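Local coordinates for protein putative transcriptional regulator (Listeria innocua, PDB 3LWF) that probably binds DNA as a transcription factor of the Rrf2 family, a group of winged helix-turn-helix regulators, at residues M20-T24 / K25-G29. Sequence-based numbering, arbitrary orientation.
With SO4 (sulfate ion), chain F.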
loop_
_atom_site.group_PDB
_atom_site.type_symbol
_atom_site.label_atom_id
_atom_site.label_comp_id
_atom_site.label_asym_id
_atom_site.label_seq_id
_atom_site.Cartn_x
_atom_site.Cartn_y
_atom_site.Cartn_z
HETATM N N MSE A 20 -2.710 4.970 -3.287
HETATM C CA MSE A 20 -1.436 5.154 -3.982
HETATM C C MSE A 20 -1.700 5.428 -5.459
HETATM O O MSE A 20 -2.814 5.177 -5.979
HETATM C CB MSE A 20 -0.495 3.963 -3.762
HETATM C CG MSE A 20 -0.975 2.719 -4.385
HETATM SE SE MSE A 20 -0.039 1.099 -3.817
HETATM C CE MSE A 20 -1.377 0.044 -4.718
ATOM N N LYS A 21 -0.690 5.952 -6.146
ATOM C CA LYS A 21 -0.878 6.402 -7.526
ATOM C C LYS A 21 -0.796 5.251 -8.545
ATOM O O LYS A 21 0.245 4.978 -9.096
ATOM C CB LYS A 21 0.101 7.530 -7.844
ATOM C CG LYS A 21 -0.127 8.233 -9.153
ATOM C CD LYS A 21 0.892 9.351 -9.327
ATOM C CE LYS A 21 0.846 9.962 -10.709
ATOM N NZ LYS A 21 2.063 10.807 -10.901
ATOM N N ILE A 22 -1.904 4.566 -8.781
ATOM C CA ILE A 22 -1.998 3.658 -9.901
ATOM C C ILE A 22 -3.012 4.278 -10.807
ATOM O O ILE A 22 -4.186 4.350 -10.467
ATOM C CB ILE A 22 -2.404 2.219 -9.498
ATOM C CG1 ILE A 22 -1.420 1.662 -8.473
ATOM C CG2 ILE A 22 -2.442 1.288 -10.725
ATOM C CD1 ILE A 22 -1.712 0.263 -8.042
ATOM N N THR A 23 -2.540 4.738 -11.962
ATOM C CA THR A 23 -3.304 5.588 -12.873
ATOM C C THR A 23 -4.072 4.764 -13.874
ATOM O O THR A 23 -4.124 3.515 -13.805
ATOM C CB THR A 23 -2.366 6.554 -13.618
ATOM O OG1 THR A 23 -1.635 5.854 -14.626
ATOM C CG2 THR A 23 -1.392 7.177 -12.634
ATOM N N THR A 24 -4.699 5.457 -14.809
ATOM C CA THR A 24 -5.415 4.751 -15.853
ATOM C C THR A 24 -4.492 3.928 -16.740
ATOM O O THR A 24 -4.950 3.019 -17.405
ATOM C CB THR A 24 -6.247 5.702 -16.704
ATOM O OG1 THR A 24 -5.393 6.688 -17.268
ATOM C CG2 THR A 24 -7.318 6.363 -15.849
ATOM N N LYS A 25 -3.199 4.213 -16.738
ATOM C CA LYS A 25 -2.309 3.502 -17.613
ATOM C C LYS A 25 -2.239 2.032 -17.181
ATOM O O LYS A 25 -2.461 1.129 -17.982
ATOM C CB LYS A 25 -0.902 4.140 -17.567
ATOM C CG LYS A 25 -0.831 5.555 -18.034
ATOM C CD LYS A 25 0.670 6.041 -18.029
ATOM C CE LYS A 25 1.171 6.199 -16.578
ATOM N NZ LYS A 25 2.351 7.041 -16.365
ATOM N N GLY A 26 -1.941 1.807 -15.903
ATOM C CA GLY A 26 -1.903 0.469 -15.342
ATOM C C GLY A 26 -3.282 -0.166 -15.352
ATOM O O GLY A 26 -3.440 -1.342 -15.666
ATOM N N ARG A 27 -4.282 0.591 -14.958
ATOM C CA ARG A 27 -5.605 0.017 -14.834
ATOM C C ARG A 27 -6.155 -0.404 -16.193
ATOM O O ARG A 27 -6.713 -1.475 -16.330
ATOM C CB ARG A 27 -6.574 0.973 -14.135
ATOM C CG ARG A 27 -6.220 1.196 -12.662
ATOM C CD ARG A 27 -7.015 2.337 -12.106
ATOM N NE ARG A 27 -6.494 2.843 -10.843
ATOM C CZ ARG A 27 -7.108 2.762 -9.669
ATOM N NH1 ARG A 27 -8.289 2.179 -9.525
ATOM N NH2 ARG A 27 -6.525 3.292 -8.613
ATOM N N TYR A 28 -6.056 0.467 -17.183
ATOM C CA TYR A 28 -6.548 0.113 -18.521
ATOM C C TYR A 28 -5.658 -0.940 -19.189
ATOM O O TYR A 28 -6.127 -1.697 -20.029
ATOM C CB TYR A 28 -6.653 1.340 -19.407
ATOM C CG TYR A 28 -7.716 2.333 -19.011
ATOM C CD1 TYR A 28 -8.575 2.107 -17.949
ATOM C CD2 TYR A 28 -7.872 3.505 -19.736
ATOM C CE1 TYR A 28 -9.525 3.052 -17.584
ATOM C CE2 TYR A 28 -8.824 4.434 -19.403
ATOM C CZ TYR A 28 -9.643 4.210 -18.322
ATOM O OH TYR A 28 -10.591 5.142 -17.996
ATOM N N GLY A 29 -4.374 -0.950 -18.835
ATOM C CA GLY A 29 -3.473 -2.008 -19.243
ATOM C C GLY A 29 -3.993 -3.355 -18.757
ATOM O O GLY A 29 -3.973 -4.343 -19.474
HETATM S S SO4 F . 2.972 7.976 -13.401
HETATM O O1 SO4 F . 2.830 8.137 -11.951
HETATM O O2 SO4 F . 2.180 9.013 -14.068
HETATM O O3 SO4 F . 4.407 8.122 -13.644
HETATM O O4 SO4 F . 2.467 6.642 -13.760
#
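At the N-terminus of helix 24-38 in this Rrf2-type regulator, where Thr23 is the N-cap residue, Arg27 reaches back past the start of its own helix and takes one backbone oxygen side-on with two nitrogens. NE lies 2.8 Å from Ile22 O in a nearly straight hydrogen bond (163°), and NH2 donates to the same oxygen in a more bent one. Ile22 O sits close to the guanidinium plane; NH2 lies in the plane of the carbonyl, whereas NE stands well above it. Thr23 OG1, tucked between its backbone N and carbonyl carbon (chi1 75°), caps the helix. It accepts from Lys25 N at 3.1 Å and is also hydrogen-bonded to Glu103. The first turn is closed by Arg27 N to Thr23 O and Tyr28 N to Thr24 O. Thr24 CB lies over the centre of one Tyr28 ring face, a CH-pi contact 4.0 Å from the centroid, while Thr24 OG1 is hydrogen-bonded to Tyr60 OH. The other guanidinium nitrogen, NH1, forms a salt bridge with Glu115 of the second subunit, tying this helix start to the dimer interface. On the flank, Lys21 and Lys25 approach a sulfate, probably from the crystallisation liquor, that also bonds to Gly104 N. The extended Lys21 gives a weak hydrogen bond from NZ to sulfate O1, whereas Lys25, bent at chi3, brings NZ into a hydrogen bond of 2.6 Å with sulfate O4.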